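Local coordinates for protein transcriptional regulator, LacI family (Burkholderia phymatum, PDB 2RGY) that probably regulates transcription as a LacI-family regulator, its periplasmic-binding-protein-like region likely sensing a small effector such as a sugar, at residues H76-D80 / E81-E85; H241-T244 / A245-Q249; N250-R253 / W254-Q258. All coordinates share one frame; numbering follows the deposited sequence.

Contact 1: H76-D80 / E81-E85; sequences HDLHD and EDLDE
Asp82 holds its CG beside its own backbone N (chi1 -60°), which swings the carboxylate back past the start of helix 80-89 to His79. There OD2 accepts the backbone N-H of His79 in a nearly straight bond, 2.8 Å from His79 N to Asp82 OD2, the N-H arriving from above the carboxylate plane. The same Asp82 OD2 lies 3.6 Å from His79 CB, and the imidazole and carboxylate run side by side with their planes 35° apart. In return Asp82 N donates to His79 O at 2.7 Å; Leu83 N reaches His79 O only weakly. His79 is the N-cap residue, and the bond from its N-H to the Asp82 carboxylate is one half of a capping box; the bonds to His79 O begin the helical pattern. Leu78 and Leu83 add an apolar touch, Leu78 CB to Leu83 CD1 at 3.8 Å, and the Leu78 side chain also rests on Ala56 and Leu57 of helix 52-65. Arg53 of that helix forms salt bridges with Asp82 OD2 and Glu81 OE2, while Arg98 pairs with Asp80 OD1. Three carboxylates at a helix N-terminus probably gain from the helix dipole, and with two arginines beside them they probably stay ionised.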
# COMPACT_ATOMS: atom_id res chain seq x y z
N HIS A 76 -4.11 13.30 10.85
CA HIS A 76 -3.28 13.93 11.86
C HIS A 76 -3.00 15.37 11.44
O HIS A 76 -2.21 16.06 12.09
CB HIS A 76 -1.98 13.16 12.03
CG HIS A 76 -1.13 13.12 10.80
ND1 HIS A 76 -0.57 14.27 10.25
CD2 HIS A 76 -0.73 12.10 10.01
CE1 HIS A 76 0.13 13.94 9.18
NE2 HIS A 76 0.05 12.63 9.01
N ASP A 77 -3.63 15.80 10.35
CA ASP A 77 -3.47 17.17 9.84
C ASP A 77 -4.57 18.07 10.39
O ASP A 77 -4.41 19.29 10.45
CB ASP A 77 -3.54 17.18 8.30
CG ASP A 77 -2.36 16.50 7.65
OD1 ASP A 77 -1.24 17.04 7.73
OD2 ASP A 77 -2.54 15.42 7.05
N LEU A 78 -5.69 17.48 10.76
CA LEU A 78 -6.79 18.25 11.31
C LEU A 78 -6.42 18.73 12.71
O LEU A 78 -5.65 18.08 13.41
CB LEU A 78 -8.06 17.40 11.40
CG LEU A 78 -8.72 16.88 10.12
CD1 LEU A 78 -9.86 15.96 10.51
CD2 LEU A 78 -9.27 18.05 9.28
N HIS A 79 -6.95 19.87 13.10
CA HIS A 79 -6.67 20.40 14.43
C HIS A 79 -7.86 20.03 15.29
O HIS A 79 -8.96 19.83 14.78
CB HIS A 79 -6.51 21.92 14.38
CG HIS A 79 -5.20 22.35 13.81
ND1 HIS A 79 -4.48 21.57 12.93
CD2 HIS A 79 -4.51 23.51 13.94
CE1 HIS A 79 -3.40 22.22 12.54
NE2 HIS A 79 -3.40 23.40 13.14
N ASP A 80 -7.65 19.94 16.60
CA ASP A 80 -8.75 19.56 17.49
C ASP A 80 -10.02 20.36 17.21
O ASP A 80 -11.11 19.80 17.19
CB ASP A 80 -8.32 19.72 18.96
CG ASP A 80 -7.28 18.68 19.38
OD1 ASP A 80 -6.78 17.93 18.53
OD2 ASP A 80 -6.94 18.63 20.59
N GLU A 81 -9.89 21.66 16.97
CA GLU A 81 -11.05 22.51 16.71
C GLU A 81 -11.82 22.05 15.47
O GLU A 81 -13.04 22.26 15.37
CB GLU A 81 -10.62 23.99 16.58
CG GLU A 81 -10.14 24.41 15.19
CD GLU A 81 -9.47 25.79 15.16
OE1 GLU A 81 -9.79 26.66 16.02
OE2 GLU A 81 -8.62 26.01 14.27
N ASP A 82 -11.12 21.42 14.53
CA ASP A 82 -11.76 20.93 13.31
C ASP A 82 -12.65 19.74 13.65
O ASP A 82 -13.75 19.62 13.12
CB ASP A 82 -10.71 20.52 12.27
CG ASP A 82 -9.82 21.68 11.87
OD1 ASP A 82 -10.34 22.82 11.85
OD2 ASP A 82 -8.63 21.46 11.56
N LEU A 83 -12.17 18.87 14.54
CA LEU A 83 -12.96 17.71 14.94
C LEU A 83 -14.32 18.15 15.51
O LEU A 83 -15.35 17.54 15.22
CB LEU A 83 -12.18 16.89 15.97
CG LEU A 83 -11.10 15.90 15.51
CD1 LEU A 83 -10.30 16.43 14.34
CD2 LEU A 83 -10.20 15.60 16.69
N ASP A 84 -14.32 19.21 16.32
CA ASP A 84 -15.54 19.74 16.93
C ASP A 84 -16.52 20.33 15.91
O ASP A 84 -17.74 20.18 16.03
CB ASP A 84 -15.20 20.81 17.97
CG ASP A 84 -14.43 20.25 19.14
OD1 ASP A 84 -14.94 19.30 19.77
OD2 ASP A 84 -13.33 20.75 19.44
N GLU A 85 -15.98 21.00 14.90
CA GLU A 85 -16.78 21.62 13.85
C GLU A 85 -17.44 20.55 12.98
O GLU A 85 -18.65 20.58 12.74
CB GLU A 85 -15.89 22.51 12.99
CG GLU A 85 -16.62 23.23 11.91
CD GLU A 85 -15.72 24.16 11.15
OE1 GLU A 85 -15.01 23.69 10.22
OE2 GLU A 85 -15.70 25.37 11.50

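Contact 2: H241-T244 / A245-Q249; sequences HIPT and AELTQ
Glu246 turns back from the first turn of helix 244-260 onto Pro243, and its chain is easily followed outward. Glu246 CB sits 4.0 Å from Pro243 O. From CG the chain bends sharply (chi2 97°), folding the carboxylate against the proline instead of letting it run straight out from the helix. Glu246 CD then lies 3.8 Å from Pro243 CB. Of the two oxygens, Glu246 OE2 meets Pro243 CB at 3.7 Å, while OE1 faces the proline CA and carbonyl carbon and accepts a hydrogen bond from a water 2.6 Å from Glu246 OE1. That water also accepts a weak bond from His241 NE2, so it bridges the end of strand 238-241 to the helix; the other ring nitrogen, His241 ND1, is hydrogen-bonded to Asp226 OD2.

Leu247 packs near the proline as well, Leu247 CD1 4.2 Å from Pro243 CG, and its N-H bonds to Pro243 O. Phe270 touches both of these side chains. One residue on, Thr244 O is gripped twice by Thr248: OG1 donates at 2.8 Å from Thr248 OG1 to Thr244 O, and the Thr248 N-H comes to that oxygen from the opposite face of the carbonyl plane. The two threonine side chains lie alongside each other, both on the flank that meets helix 21-36, where Thr248 touches Ile26 and Gln29.

Pro243 is the centre of an inverse gamma turn, in which Thr244 N bonds to Ile242 O at 2.7 Å, and it is also the N-cap residue. This tight turn from a strand of the mixed sheet straight into a helix belongs to the crossover between the two lobes of a periplasmic-binding-protein-like fold.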
# COMPACT_ATOMS: atom_id res chain seq x y z
N HIS A 241 4.28 -3.19 17.35
CA HIS A 241 3.00 -3.62 16.81
C HIS A 241 1.79 -2.86 17.37
O HIS A 241 1.50 -2.95 18.56
CB HIS A 241 2.79 -5.10 17.07
CG HIS A 241 1.48 -5.61 16.54
ND1 HIS A 241 1.28 -5.91 15.22
CD2 HIS A 241 0.29 -5.79 17.16
CE1 HIS A 241 0.02 -6.26 15.03
NE2 HIS A 241 -0.60 -6.20 16.19
N ILE A 242 1.10 -2.14 16.50
CA ILE A 242 -0.08 -1.36 16.87
C ILE A 242 -1.33 -2.11 16.40
O ILE A 242 -1.42 -2.49 15.23
CB ILE A 242 -0.06 0.03 16.18
CG1 ILE A 242 1.14 0.84 16.69
CG2 ILE A 242 -1.36 0.77 16.44
CD1 ILE A 242 1.11 1.10 18.21
N PRO A 243 -2.32 -2.32 17.29
CA PRO A 243 -3.55 -3.04 16.95
C PRO A 243 -4.50 -2.21 16.11
O PRO A 243 -5.60 -1.88 16.54
CB PRO A 243 -4.13 -3.38 18.32
CG PRO A 243 -3.85 -2.12 19.07
CD PRO A 243 -2.42 -1.76 18.65
N THR A 244 -4.08 -1.89 14.89
CA THR A 244 -4.86 -1.08 13.98
C THR A 244 -6.13 -1.75 13.46
O THR A 244 -7.17 -1.11 13.37
CB THR A 244 -3.99 -0.63 12.80
OG1 THR A 244 -2.97 0.25 13.29
CG2 THR A 244 -4.83 0.09 11.74
N ALA A 245 -6.03 -3.02 13.10
CA ALA A 245 -7.20 -3.74 12.60
C ALA A 245 -8.29 -3.84 13.67
O ALA A 245 -9.46 -3.62 13.38
CB ALA A 245 -6.80 -5.14 12.14
N GLU A 246 -7.89 -4.15 14.90
CA GLU A 246 -8.84 -4.28 16.01
C GLU A 246 -9.53 -2.97 16.37
O GLU A 246 -10.74 -2.94 16.56
CB GLU A 246 -8.15 -4.83 17.26
CG GLU A 246 -7.60 -6.24 17.11
CD GLU A 246 -6.11 -6.25 16.79
OE1 GLU A 246 -5.72 -5.72 15.73
OE2 GLU A 246 -5.32 -6.77 17.61
N LEU A 247 -8.77 -1.89 16.47
CA LEU A 247 -9.36 -0.60 16.82
C LEU A 247 -10.30 -0.13 15.71
O LEU A 247 -11.36 0.43 15.99
CB LEU A 247 -8.27 0.44 17.09
CG LEU A 247 -7.56 0.28 18.44
CD1 LEU A 247 -6.36 1.22 18.54
CD2 LEU A 247 -8.55 0.56 19.58
N THR A 248 -9.92 -0.37 14.46
CA THR A 248 -10.76 0.03 13.34
C THR A 248 -12.05 -0.79 13.36
O THR A 248 -13.15 -0.25 13.22
CB THR A 248 -10.05 -0.20 11.98
OG1 THR A 248 -8.85 0.58 11.92
CG2 THR A 248 -10.96 0.22 10.84
N GLN A 249 -11.93 -2.09 13.53
CA GLN A 249 -13.09 -2.96 13.58
C GLN A 249 -14.07 -2.46 14.64
O GLN A 249 -15.27 -2.35 14.39
CB GLN A 249 -12.64 -4.39 13.87
CG GLN A 249 -13.78 -5.36 14.09
CD GLN A 249 -13.28 -6.77 14.32
OE1 GLN A 249 -12.52 -7.03 15.26
NE2 GLN A 249 -13.70 -7.69 13.48
O HOH W 1 -3.25 -5.83 14.78

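Contact 3: N250-R253 / W254-Q258; sequences NAVR and WLINQ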
# COMPACT_ATOMS: atom_id res chain seq x y z
N ASN A 250 -13.55 -2.15 15.82
CA ASN A 250 -14.39 -1.67 16.90
C ASN A 250 -14.90 -0.24 16.70
O ASN A 250 -16.04 0.08 17.07
CB ASN A 250 -13.63 -1.80 18.23
CG ASN A 250 -13.61 -3.24 18.74
OD1 ASN A 250 -14.58 -3.69 19.36
ND2 ASN A 250 -12.53 -3.97 18.46
N ALA A 251 -14.09 0.62 16.09
CA ALA A 251 -14.51 1.98 15.82
C ALA A 251 -15.67 1.95 14.83
O ALA A 251 -16.67 2.64 15.00
CB ALA A 251 -13.35 2.79 15.24
N VAL A 252 -15.55 1.12 13.80
CA VAL A 252 -16.59 1.01 12.79
C VAL A 252 -17.84 0.32 13.33
O VAL A 252 -18.95 0.68 12.97
CB VAL A 252 -16.07 0.29 11.53
CG1 VAL A 252 -17.19 0.12 10.53
CG2 VAL A 252 -14.94 1.10 10.91
N ARG A 253 -17.67 -0.68 14.20
CA ARG A 253 -18.81 -1.37 14.79
C ARG A 253 -19.60 -0.40 15.68
O ARG A 253 -20.83 -0.39 15.66
CB ARG A 253 -18.36 -2.58 15.60
CG ARG A 253 -17.96 -3.75 14.72
CD ARG A 253 -17.50 -4.94 15.54
NE ARG A 253 -17.28 -6.10 14.68
CZ ARG A 253 -16.80 -7.27 15.10
NH1 ARG A 253 -16.48 -7.43 16.38
NH2 ARG A 253 -16.66 -8.27 14.25
N TRP A 254 -18.88 0.41 16.44
CA TRP A 254 -19.51 1.39 17.32
C TRP A 254 -20.38 2.32 16.48
O TRP A 254 -21.52 2.60 16.84
CB TRP A 254 -18.44 2.22 18.04
CG TRP A 254 -19.01 3.25 18.97
CD1 TRP A 254 -19.48 3.03 20.23
CD2 TRP A 254 -19.17 4.65 18.71
NE1 TRP A 254 -19.93 4.21 20.78
CE2 TRP A 254 -19.75 5.22 19.86
CE3 TRP A 254 -18.88 5.48 17.62
CZ2 TRP A 254 -20.06 6.60 19.95
CZ3 TRP A 254 -19.18 6.85 17.71
CH2 TRP A 254 -19.76 7.39 18.87
N LEU A 255 -19.83 2.76 15.35
CA LEU A 255 -20.55 3.66 14.45
C LEU A 255 -21.77 2.96 13.84
O LEU A 255 -22.84 3.54 13.73
CB LEU A 255 -19.60 4.14 13.35
CG LEU A 255 -20.14 5.17 12.36
CD1 LEU A 255 -20.55 6.43 13.13
CD2 LEU A 255 -19.08 5.50 11.31
N ILE A 256 -21.60 1.71 13.45
CA ILE A 256 -22.69 0.95 12.86
C ILE A 256 -23.84 0.79 13.88
O ILE A 256 -25.01 0.86 13.51
CB ILE A 256 -22.18 -0.42 12.32
CG1 ILE A 256 -21.28 -0.16 11.09
CG2 ILE A 256 -23.34 -1.32 11.94
CD1 ILE A 256 -20.69 -1.40 10.45
N ASN A 257 -23.50 0.60 15.15
CA ASN A 257 -24.52 0.48 16.20
C ASN A 257 -25.41 1.73 16.20
O ASN A 257 -26.64 1.65 16.16
CB ASN A 257 -23.86 0.36 17.59
CG ASN A 257 -23.33 -1.03 17.88
OD1 ASN A 257 -22.75 -1.27 18.94
ND2 ASN A 257 -23.53 -1.96 16.95
N GLN A 258 -24.77 2.89 16.24
CA GLN A 258 -25.47 4.17 16.27
C GLN A 258 -26.28 4.42 15.00
O GLN A 258 -27.38 4.98 15.06
CB GLN A 258 -24.47 5.32 16.43
CG GLN A 258 -23.22 5.00 17.24
CD GLN A 258 -23.52 4.76 18.71
OE1 GLN A 258 -24.08 5.61 19.39
NE2 GLN A 258 -23.11 3.58 19.21
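Val252 and Ile256, one helical turn apart, make the apolar side-chain contact here, with Val252 CG1 3.8 Å from Ile256 CD1 and the two chains crossing at a slant. Ile256 keeps CG1 beside its own backbone N (chi1 -69°), which lays that carbon against Val252 O. The same carbonyl receives the Ile256 N-H at 2.9 Å from Ile256 N to Val252 O, one of four consecutive i to i+4 bonds running from Asn250 O through Arg253 O. Further along, Gln258 curls back over Trp254: Gln258 NE2 donates to Trp254 O at 3.0 Å, the acceptor lying close to the plane of the Gln258 amide, and NE2 stands 3.6 Å above one face of the Trp254 indole, offset toward the rim. In the next shell, Val252 and Ile256 both lie on Glu33 of helix 21-36, whose OE1 forms a salt bridge with Arg253 NE. Val94 of strand 93-96 meets Ala251, Trp254 and Leu255. Arg253 also makes a cation-pi contact with Trp264, as Trp254 does with Arg268. The helix is thus seated by hydrocarbon on its buried flank and by charged and aromatic pairs around it, and the Glu33 bridge and Trp264 contact probably hold the extended Arg253 chain and its guanidinium in place.

The three contacts come in series along the chain. Contact 1 opens helix 80-89, which follows strand 70-73 of the five-stranded parallel sheet. Contacts 2 and 3 adjoin in sequence and share helix 244-260, their centres about 14 Å apart: contact 2 starts the helix after strand 238-241 of the mixed sheet, and contact 3 carries it on against strand 93-96 of the parallel sheet. Contact 1 touches neither, its centre lying about 22 Å from that of contact 2 and 21 Å from that of contact 3. Helix 244-260 therefore ties a late part of the chain to the lobe built mainly from its beginning, consistent with the interlaced two-lobe architecture of LacI-family effector domains.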